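Local coordinates for putative epoxide hydrolase protein (Klebsiella pneumoniae subsp. pneumoniae, PDB 5BOV) that is a putative epoxide hydrolase of the alpha/beta hydrolase fold that may hydrolyse monoacylglycerols, at residues 23-37 and 50-64. Residues are numbered along the deposited sequence; the frame is centred on the assembly and turned at random. Where two conformers were deposited one is given.
Sequences YVDIGPRDGQPVILL and VAPALAQKGYRVIVP
R60 reaches across to D25 with its chain extended from CG to NE, CG anti to the backbone N (chi1 -176°), and grips the carboxylate side-on. NE meets OD1 of D25 at 3.0 Å and NH2 meets OD2 at 2.9 Å. Both bonds arrive on the syn side of each oxygen, somewhat out of the carboxylate plane, with the two flat groups only 17° from coplanar. R29, folded back through bends at chi2 and chi3, takes the same carboxylate end-on from its other face, NH2 lying 2.8 Å from OD1 of D25. Each oxygen thus accepts from both arginines, whose side chains cross at about a right angle; the shared anion probably offsets their charges and should favour ionised D25. R29 NH2 also donates to G27 O, which helps fix the bend of its chain. Beside the network, CD1 of I62 lies against the D25 carboxylate.

Strand 59-64 runs between strand 23-26, antiparallel, and strand 32-37, parallel. The latter pair, joined through helix 50-56, forms a beta-alpha-beta crossover within the mixed sheet of the alpha/beta hydrolase fold. V24 and V63 exchange two backbone bonds, while V34 O accepts from I62 N at 2.8 Å.

V24, I26, V34, V61 and V63 give the face toward the helix an apolar, branched surface. I26 turns CG1 between its backbone N and carbonyl carbon (chi1 57°), which sends CD1 to A51 CB, 3.9 Å away; the small A51 and A55 probably let the helix come close. Glycine suits position 27, where phi is positive and CA packs against A55 CB and Y59 O, leaving little room for a side chain. L36 puts CD1 3.5 Å from V61 CG1 and also touches V50. CG2 of V34 lies 3.5 Å from CD2 of the Y59 ring, whose hydroxyl bonds to D302. G58, at positive phi, ends the helix in a Schellman motif, turning the chain into its strand.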
ATOM      1  N   TYR A  23      -8.027 -12.024   2.211  1.00  9.12           N
ATOM      2  CA  TYR A  23      -7.356 -11.887   0.903  1.00  9.05           C
ATOM      3  C   TYR A  23      -8.080 -12.573  -0.210  1.00  9.22           C
ATOM      4  O   TYR A  23      -8.733 -13.590  -0.022  1.00  9.48           O
ATOM      5  CB  TYR A  23      -5.890 -12.338   0.981  1.00  9.22           C
ATOM      6  CG  TYR A  23      -5.743 -13.820   1.242  1.00  9.78           C
ATOM      7  CD1 TYR A  23      -5.978 -14.365   2.512  1.00 10.55           C
ATOM      8  CD2 TYR A  23      -5.392 -14.669   0.237  1.00 10.35           C
ATOM      9  CE1 TYR A  23      -5.930 -15.733   2.730  1.00 11.18           C
ATOM     10  CE2 TYR A  23      -5.301 -16.065   0.438  1.00 10.73           C
ATOM     11  CZ  TYR A  23      -5.556 -16.583   1.666  1.00 11.41           C
ATOM     12  OH  TYR A  23      -5.503 -17.919   1.897  1.00 12.43           O
ATOM     13  N   VAL A  24      -7.937 -12.053  -1.423  1.00  8.98           N
ATOM     14  CA  VAL A  24      -8.279 -12.758  -2.648  1.00  9.39           C
ATOM     15  C   VAL A  24      -7.074 -13.556  -3.121  1.00  9.49           C
ATOM     16  O   VAL A  24      -5.939 -13.160  -2.951  1.00  8.88           O
ATOM     17  CB  VAL A  24      -8.619 -11.737  -3.729  1.00  9.83           C
ATOM     18  CG1 VAL A  24      -8.867 -12.370  -5.058  1.00 10.44           C
ATOM     19  CG2 VAL A  24      -9.797 -10.917  -3.306  1.00 10.36           C
ATOM     20  N   ASP A  25      -7.371 -14.755  -3.626  1.00  9.45           N
ATOM     21  CA  ASP A  25      -6.332 -15.651  -4.174  1.00 10.05           C
ATOM     22  C   ASP A  25      -6.907 -16.287  -5.432  1.00 10.75           C
ATOM     23  O   ASP A  25      -7.736 -17.174  -5.342  1.00 11.20           O
ATOM     24  CB  ASP A  25      -5.982 -16.712  -3.114  1.00 10.62           C
ATOM     25  CG  ASP A  25      -4.887 -17.661  -3.534  1.00 11.63           C
ATOM     26  OD1 ASP A  25      -4.410 -17.601  -4.681  1.00 11.41           O
ATOM     27  OD2 ASP A  25      -4.513 -18.471  -2.650  1.00 11.81           O
ATOM     28  N   ILE A  26      -6.480 -15.782  -6.580  1.00 11.14           N
ATOM     29  CA  ILE A  26      -7.039 -16.198  -7.852  1.00 12.24           C
ATOM     30  C   ILE A  26      -5.926 -16.546  -8.831  1.00 12.52           C
ATOM     31  O   ILE A  26      -4.717 -16.263  -8.625  1.00 12.92           O
ATOM     32  CB  ILE A  26      -7.947 -15.185  -8.479  1.00 13.35           C
ATOM     33  CG1 ILE A  26      -7.227 -13.835  -8.690  1.00 13.65           C
ATOM     34  CG2 ILE A  26      -9.210 -15.099  -7.629  1.00 14.04           C
ATOM     35  CD1 ILE A  26      -8.122 -12.845  -9.403  1.00 14.81           C
ATOM     36  N   GLY A  27      -6.298 -17.252  -9.894  1.00 12.68           N
ATOM     37  CA  GLY A  27      -5.324 -17.692 -10.858  1.00 12.96           C
ATOM     38  C   GLY A  27      -4.813 -19.089 -10.617  1.00 13.19           C
ATOM     39  O   GLY A  27      -5.108 -19.729  -9.622  1.00 12.67           O
ATOM     40  N   PRO A  28      -4.020 -19.590 -11.547  1.00 13.65           N
ATOM     41  CA  PRO A  28      -3.587 -20.980 -11.440  1.00 13.98           C
ATOM     42  C   PRO A  28      -2.765 -21.191 -10.240  1.00 14.10           C
ATOM     43  O   PRO A  28      -1.895 -20.352  -9.916  1.00 13.33           O
ATOM     44  CB  PRO A  28      -2.757 -21.205 -12.697  1.00 14.29           C
ATOM     45  CG  PRO A  28      -2.598 -19.939 -13.363  1.00 14.70           C
ATOM     46  CD  PRO A  28      -3.545 -18.923 -12.791  1.00 14.01           C
ATOM     47  N   ARG A  29      -2.951 -22.294  -9.550  1.00 15.32           N
ATOM     48  CA  ARG A  29      -2.205 -22.554  -8.322  1.00 15.81           C
ATOM     49  C   ARG A  29      -0.693 -22.629  -8.514  1.00 16.33           C
ATOM     50  O   ARG A  29       0.029 -22.235  -7.584  1.00 17.21           O
ATOM     51  CB  ARG A  29      -2.628 -23.861  -7.657  1.00 17.29           C
ATOM     52  CG  ARG A  29      -4.121 -24.019  -7.428  1.00 18.74           C
ATOM     53  CD  ARG A  29      -4.675 -23.062  -6.409  1.00 18.72           C
ATOM     54  NE  ARG A  29      -4.898 -21.720  -6.947  1.00 17.54           N
ATOM     55  CZ  ARG A  29      -4.840 -20.602  -6.206  1.00 16.91           C
ATOM     56  NH1 ARG A  29      -4.560 -20.702  -4.911  1.00 16.07           N
ATOM     57  NH2 ARG A  29      -5.042 -19.400  -6.786  1.00 15.10           N
ATOM     58  N   ASP A  30      -0.233 -23.053  -9.690  1.00 17.05           N
ATOM     59  CA  ASP A  30       1.212 -23.114  -9.985  0.60 18.66           C
ATOM     60  C   ASP A  30       1.743 -21.896 -10.684  1.00 17.47           C
ATOM     61  O   ASP A  30       2.874 -21.869 -11.078  1.00 17.42           O
ATOM     62  CB  ASP A  30       1.526 -24.259 -10.914  0.60 20.52           C
ATOM     63  CG  ASP A  30       1.214 -25.606 -10.300  0.60 22.63           C
ATOM     64  OD1 ASP A  30       1.234 -25.674  -9.031  0.60 25.93           O
ATOM     65  OD2 ASP A  30       0.987 -26.558 -11.080  0.60 24.51           O
ATOM     66  N   GLY A  31       0.920 -20.879 -10.808  1.00 15.88           N
ATOM     67  CA  GLY A  31       1.321 -19.655 -11.538  1.00 14.38           C
ATOM     68  C   GLY A  31       2.282 -18.819 -10.731  1.00 13.43           C
ATOM     69  O   GLY A  31       2.415 -18.958  -9.492  1.00 13.91           O
ATOM     70  N   GLN A  32       3.072 -18.006 -11.458  1.00 12.20           N
ATOM     71  CA  GLN A  32       3.988 -17.060 -10.807  1.00 11.07           C
ATOM     72  C   GLN A  32       3.184 -16.243  -9.812  1.00 10.35           C
ATOM     73  O   GLN A  32       2.283 -15.542 -10.205  1.00  9.89           O
ATOM     74  CB  GLN A  32       4.585 -16.120 -11.869  1.00 11.10           C
ATOM     75  CG  GLN A  32       5.416 -14.948 -11.273  1.00 11.12           C
ATOM     76  CD  GLN A  32       6.567 -15.367 -10.400  1.00 11.61           C
ATOM     77  OE1 GLN A  32       7.420 -16.124 -10.846  1.00 12.68           O
ATOM     78  NE2 GLN A  32       6.657 -14.820  -9.193  1.00 12.03           N
ATOM     79  N   PRO A  33       3.605 -16.217  -8.536  1.00 10.14           N
ATOM     80  CA  PRO A  33       2.831 -15.392  -7.589  1.00  9.44           C
ATOM     81  C   PRO A  33       3.081 -13.885  -7.721  1.00  8.88           C
ATOM     82  O   PRO A  33       4.215 -13.461  -7.870  1.00  8.78           O
ATOM     83  CB  PRO A  33       3.312 -15.906  -6.173  1.00  9.92           C
ATOM     84  CG  PRO A  33       3.937 -17.238  -6.458  1.00 11.13           C
ATOM     85  CD  PRO A  33       4.495 -17.163  -7.831  1.00 10.74           C
ATOM     86  N   VAL A  34       1.988 -13.116  -7.578  1.00  8.39           N
ATOM     87  CA  VAL A  34       1.996 -11.666  -7.527  1.00  8.02           C
ATOM     88  C   VAL A  34       1.147 -11.240  -6.322  1.00  7.90           C
ATOM     89  O   VAL A  34       0.057 -11.780  -6.155  1.00  7.96           O
ATOM     90  CB  VAL A  34       1.325 -11.055  -8.789  1.00  8.63           C
ATOM     91  CG1 VAL A  34       1.394  -9.560  -8.770  1.00  8.55           C
ATOM     92  CG2 VAL A  34       1.929 -11.589 -10.057  1.00  9.09           C
ATOM     93  N   ILE A  35       1.663 -10.321  -5.504  1.00  7.89           N
ATOM     94  CA  ILE A  35       0.961  -9.817  -4.325  1.00  8.04           C
ATOM     95  C   ILE A  35       0.754  -8.323  -4.539  1.00  7.62           C
ATOM     96  O   ILE A  35       1.725  -7.587  -4.797  1.00  7.09           O
ATOM     97  CB  ILE A  35       1.722 -10.099  -3.007  1.00  9.16           C
ATOM     98  CG1 ILE A  35       1.958 -11.619  -2.875  1.00 10.01           C
ATOM     99  CG2 ILE A  35       0.928  -9.532  -1.829  1.00  9.43           C
ATOM    100  CD1 ILE A  35       2.798 -11.999  -1.682  1.00 10.86           C
ATOM    101  N   LEU A  36      -0.514  -7.922  -4.505  1.00  7.25           N
ATOM    102  CA  LEU A  36      -0.922  -6.567  -4.866  1.00  7.07           C
ATOM    103  C   LEU A  36      -1.397  -5.922  -3.582  1.00  7.07           C
ATOM    104  O   LEU A  36      -2.377  -6.343  -2.983  1.00  6.85           O
ATOM    105  CB  LEU A  36      -2.055  -6.596  -5.906  1.00  7.38           C
ATOM    106  CG  LEU A  36      -1.727  -7.345  -7.218  1.00  7.43           C
ATOM    107  CD1 LEU A  36      -2.992  -7.455  -8.086  1.00  7.75           C
ATOM    108  CD2 LEU A  36      -0.579  -6.699  -7.976  1.00  7.38           C
ATOM    109  N   LEU A  37      -0.788  -4.759  -3.257  1.00  6.83           N
ATOM    110  CA  LEU A  37      -1.047  -4.108  -1.978  1.00  7.11           C
ATOM    111  C   LEU A  37      -1.660  -2.740  -2.159  1.00  6.99           C
ATOM    112  O   LEU A  37      -1.091  -1.834  -2.842  1.00  6.46           O
ATOM    113  CB  LEU A  37       0.281  -3.998  -1.221  1.00  7.40           C
ATOM    114  CG  LEU A  37       1.017  -5.297  -0.904  1.00  7.78           C
ATOM    115  CD1 LEU A  37       2.324  -5.010  -0.178  1.00  8.22           C
ATOM    116  CD2 LEU A  37       0.166  -6.286  -0.108  1.00  8.10           C
ATOM    117  N   VAL A  50      -7.292  -5.339 -12.198  1.00  8.76           N
ATOM    118  CA  VAL A  50      -5.911  -5.798 -12.397  1.00  8.64           C
ATOM    119  C   VAL A  50      -5.760  -7.272 -12.112  1.00  9.07           C
ATOM    120  O   VAL A  50      -5.122  -8.014 -12.898  1.00  9.03           O
ATOM    121  CB  VAL A  50      -4.947  -5.006 -11.478  1.00  8.56           C
ATOM    122  CG1 VAL A  50      -3.553  -5.614 -11.424  1.00  8.04           C
ATOM    123  CG2 VAL A  50      -4.910  -3.548 -11.872  1.00  8.79           C
ATOM    124  N   ALA A  51      -6.319  -7.747 -10.995  1.00  8.76           N
ATOM    125  CA  ALA A  51      -6.045  -9.114 -10.584  1.00  9.07           C
ATOM    126  C   ALA A  51      -6.609 -10.175 -11.545  1.00  9.23           C
ATOM    127  O   ALA A  51      -5.878 -11.076 -11.942  1.00  9.20           O
ATOM    128  CB  ALA A  51      -6.524  -9.316  -9.125  1.00  8.89           C
ATOM    129  N   PRO A  52      -7.876 -10.052 -12.018  1.00  9.23           N
ATOM    130  CA  PRO A  52      -8.336 -11.088 -12.889  1.00  9.50           C
ATOM    131  C   PRO A  52      -7.618 -11.036 -14.224  1.00  9.51           C
ATOM    132  O   PRO A  52      -7.474 -12.090 -14.852  1.00  9.58           O
ATOM    133  CB  PRO A  52      -9.836 -10.794 -13.064  1.00  9.84           C
ATOM    134  CG  PRO A  52     -10.215  -9.957 -11.896  1.00 10.36           C
ATOM    135  CD  PRO A  52      -9.002  -9.258 -11.460  1.00  9.81           C
ATOM    136  N   ALA A  53      -7.179  -9.850 -14.648  1.00  9.17           N
ATOM    137  CA  ALA A  53      -6.436  -9.752 -15.909  1.00  9.44           C
ATOM    138  C   ALA A  53      -5.111 -10.496 -15.784  1.00  9.45           C
ATOM    139  O   ALA A  53      -4.709 -11.234 -16.704  1.00  9.96           O
ATOM    140  CB  ALA A  53      -6.139  -8.297 -16.260  1.00  9.84           C
ATOM    141  N   LEU A  54      -4.425 -10.340 -14.688  1.00  8.97           N
ATOM    142  CA  LEU A  54      -3.167 -11.114 -14.436  1.00  8.89           C
ATOM    143  C   LEU A  54      -3.441 -12.597 -14.318  1.00  9.18           C
ATOM    144  O   LEU A  54      -2.656 -13.437 -14.834  1.00  9.08           O
ATOM    145  CB  LEU A  54      -2.495 -10.592 -13.205  1.00  8.64           C
ATOM    146  CG  LEU A  54      -1.804  -9.233 -13.329  1.00  8.54           C
ATOM    147  CD1 LEU A  54      -1.437  -8.664 -11.980  1.00  8.56           C
ATOM    148  CD2 LEU A  54      -0.563  -9.290 -14.192  1.00  9.23           C
ATOM    149  N   ALA A  55      -4.502 -12.952 -13.613  1.00  9.73           N
ATOM    150  CA  ALA A  55      -4.862 -14.365 -13.489  1.00 10.24           C
ATOM    151  C   ALA A  55      -5.095 -15.043 -14.817  1.00 11.25           C
ATOM    152  O   ALA A  55      -4.656 -16.180 -15.057  1.00 12.41           O
ATOM    153  CB  ALA A  55      -6.076 -14.553 -12.602  1.00 10.34           C
ATOM    154  N   GLN A  56      -5.764 -14.347 -15.731  1.00 11.42           N
ATOM    155  CA  GLN A  56      -6.006 -14.856 -17.119  1.00 12.89           C
ATOM    156  C   GLN A  56      -4.769 -15.004 -17.943  1.00 12.00           C
ATOM    157  O   GLN A  56      -4.728 -15.820 -18.845  1.00 12.33           O
ATOM    158  CB  GLN A  56      -7.032 -13.997 -17.768  1.00 16.10           C
ATOM    159  CG  GLN A  56      -7.448 -14.367 -19.158  1.00 22.43           C
ATOM    160  CD  GLN A  56      -8.638 -13.567 -19.666  1.00 28.19           C
ATOM    161  OE1 GLN A  56      -9.121 -12.619 -18.986  1.00 39.81           O
ATOM    162  NE2 GLN A  56      -9.096 -13.913 -20.863  1.00 31.24           N
ATOM    163  N   LYS A  57      -3.720 -14.268 -17.607  1.00 11.19           N
ATOM    164  CA  LYS A  57      -2.418 -14.364 -18.253  0.70 11.19           C
ATOM    165  C   LYS A  57      -1.440 -15.319 -17.521  1.00 11.19           C
ATOM    166  O   LYS A  57      -0.268 -15.410 -17.863  1.00 11.55           O
ATOM    167  CB  LYS A  57      -1.786 -12.969 -18.339  0.70 11.35           C
ATOM    168  CG  LYS A  57      -2.436 -12.037 -19.428  0.70 12.05           C
ATOM    169  CD  LYS A  57      -1.875 -12.244 -20.881  0.70 12.81           C
ATOM    170  CE  LYS A  57      -2.667 -11.870 -22.141  0.70 13.37           C
ATOM    171  NZ  LYS A  57      -1.812 -12.022 -23.330  0.70 13.74           N
ATOM    172  N   GLY A  58      -1.951 -16.090 -16.577  1.00 11.15           N
ATOM    173  CA  GLY A  58      -1.258 -17.202 -15.950  1.00 11.51           C
ATOM    174  C   GLY A  58      -0.509 -16.906 -14.669  1.00 11.54           C
ATOM    175  O   GLY A  58       0.244 -17.765 -14.198  1.00 12.64           O
ATOM    176  N   TYR A  59      -0.779 -15.751 -14.064  1.00 10.28           N
ATOM    177  CA  TYR A  59      -0.250 -15.454 -12.753  1.00 10.02           C
ATOM    178  C   TYR A  59      -1.168 -15.922 -11.639  1.00  9.86           C
ATOM    179  O   TYR A  59      -2.395 -15.962 -11.771  1.00  9.60           O
ATOM    180  CB  TYR A  59      -0.065 -13.930 -12.600  1.00  9.59           C
ATOM    181  CG  TYR A  59       1.029 -13.366 -13.525  1.00 10.00           C
ATOM    182  CD1 TYR A  59       0.763 -12.992 -14.824  1.00  9.84           C
ATOM    183  CD2 TYR A  59       2.347 -13.259 -13.070  1.00  9.85           C
ATOM    184  CE1 TYR A  59       1.766 -12.558 -15.660  1.00 10.59           C
ATOM    185  CE2 TYR A  59       3.371 -12.827 -13.900  1.00 10.31           C
ATOM    186  CZ  TYR A  59       3.087 -12.453 -15.172  1.00 10.81           C
ATOM    187  OH  TYR A  59       4.079 -12.014 -16.030  1.00 11.99           O
ATOM    188  N   ARG A  60      -0.569 -16.286 -10.498  1.00  9.89           N
ATOM    189  CA  ARG A  60      -1.321 -16.490  -9.285  1.00 10.44           C
ATOM    190  C   ARG A  60      -1.326 -15.141  -8.566  1.00  9.96           C
ATOM    191  O   ARG A  60      -0.254 -14.699  -8.158  1.00 11.12           O
ATOM    192  CB  ARG A  60      -0.680 -17.536  -8.408  1.00 11.06           C
ATOM    193  CG  ARG A  60      -1.532 -17.792  -7.195  1.00 12.81           C
ATOM    194  CD  ARG A  60      -0.835 -18.432  -6.055  1.00 14.21           C
ATOM    195  NE  ARG A  60      -1.630 -18.607  -4.852  1.00 13.76           N
ATOM    196  CZ  ARG A  60      -1.169 -19.356  -3.857  1.00 14.25           C
ATOM    197  NH1 ARG A  60       0.020 -19.919  -3.970  1.00 14.70           N
ATOM    198  NH2 ARG A  60      -1.850 -19.493  -2.740  1.00 13.88           N
ATOM    199  N   VAL A  61      -2.525 -14.643  -8.234  1.00  9.22           N
ATOM    200  CA  VAL A  61      -2.620 -13.274  -7.666  1.00  9.06           C
ATOM    201  C   VAL A  61      -3.242 -13.282  -6.267  1.00  9.43           C
ATOM    202  O   VAL A  61      -4.347 -13.811  -6.026  1.00  9.34           O
ATOM    203  CB  VAL A  61      -3.457 -12.388  -8.591  1.00  9.27           C
ATOM    204  CG1 VAL A  61      -3.340 -10.945  -8.162  1.00  9.10           C
ATOM    205  CG2 VAL A  61      -2.973 -12.557 -10.014  1.00  9.72           C
ATOM    206  N   ILE A  62      -2.506 -12.698  -5.325  1.00  9.08           N
ATOM    207  CA  ILE A  62      -2.925 -12.534  -3.934  1.00  9.34           C
ATOM    208  C   ILE A  62      -3.181 -11.075  -3.664  1.00  8.22           C
ATOM    209  O   ILE A  62      -2.299 -10.215  -3.934  1.00  8.17           O
ATOM    210  CB  ILE A  62      -1.800 -12.999  -2.977  1.00 10.18           C
ATOM    211  CG1 ILE A  62      -1.312 -14.429  -3.269  1.00 11.88           C
ATOM    212  CG2 ILE A  62      -2.227 -12.826  -1.525  1.00 10.66           C
ATOM    213  CD1 ILE A  62      -2.362 -15.410  -3.051  1.00 12.81           C
ATOM    214  N   VAL A  63      -4.379 -10.767  -3.151  1.00  7.83           N
ATOM    215  CA  VAL A  63      -4.719  -9.355  -2.865  1.00  7.60           C
ATOM    216  C   VAL A  63      -5.276  -9.230  -1.430  1.00  7.57           C
ATOM    217  O   VAL A  63      -6.467  -9.539  -1.209  1.00  7.70           O
ATOM    218  CB  VAL A  63      -5.747  -8.784  -3.861  1.00  7.57           C
ATOM    219  CG1 VAL A  63      -5.827  -7.282  -3.736  1.00  7.31           C
ATOM    220  CG2 VAL A  63      -5.411  -9.168  -5.300  1.00  8.02           C
ATOM    221  N   PRO A  64      -4.425  -8.874  -0.447  1.00  7.44           N
ATOM    222  CA  PRO A  64      -4.851  -8.819   0.905  1.00  7.53           C
ATOM    223  C   PRO A  64      -5.336  -7.497   1.377  1.00  7.78           C
ATOM    224  O   PRO A  64      -4.842  -6.461   0.920  1.00  7.58           O
ATOM    225  CB  PRO A  64      -3.564  -9.188   1.668  1.00  7.67           C
ATOM    226  CG  PRO A  64      -2.468  -8.566   0.834  1.00  7.64           C
ATOM    227  CD  PRO A  64      -2.950  -8.674  -0.574  1.00  7.41           C
TER
HETATM  228  O   HOH W   1      -4.174  -5.071  -1.378  1.00  8.06           O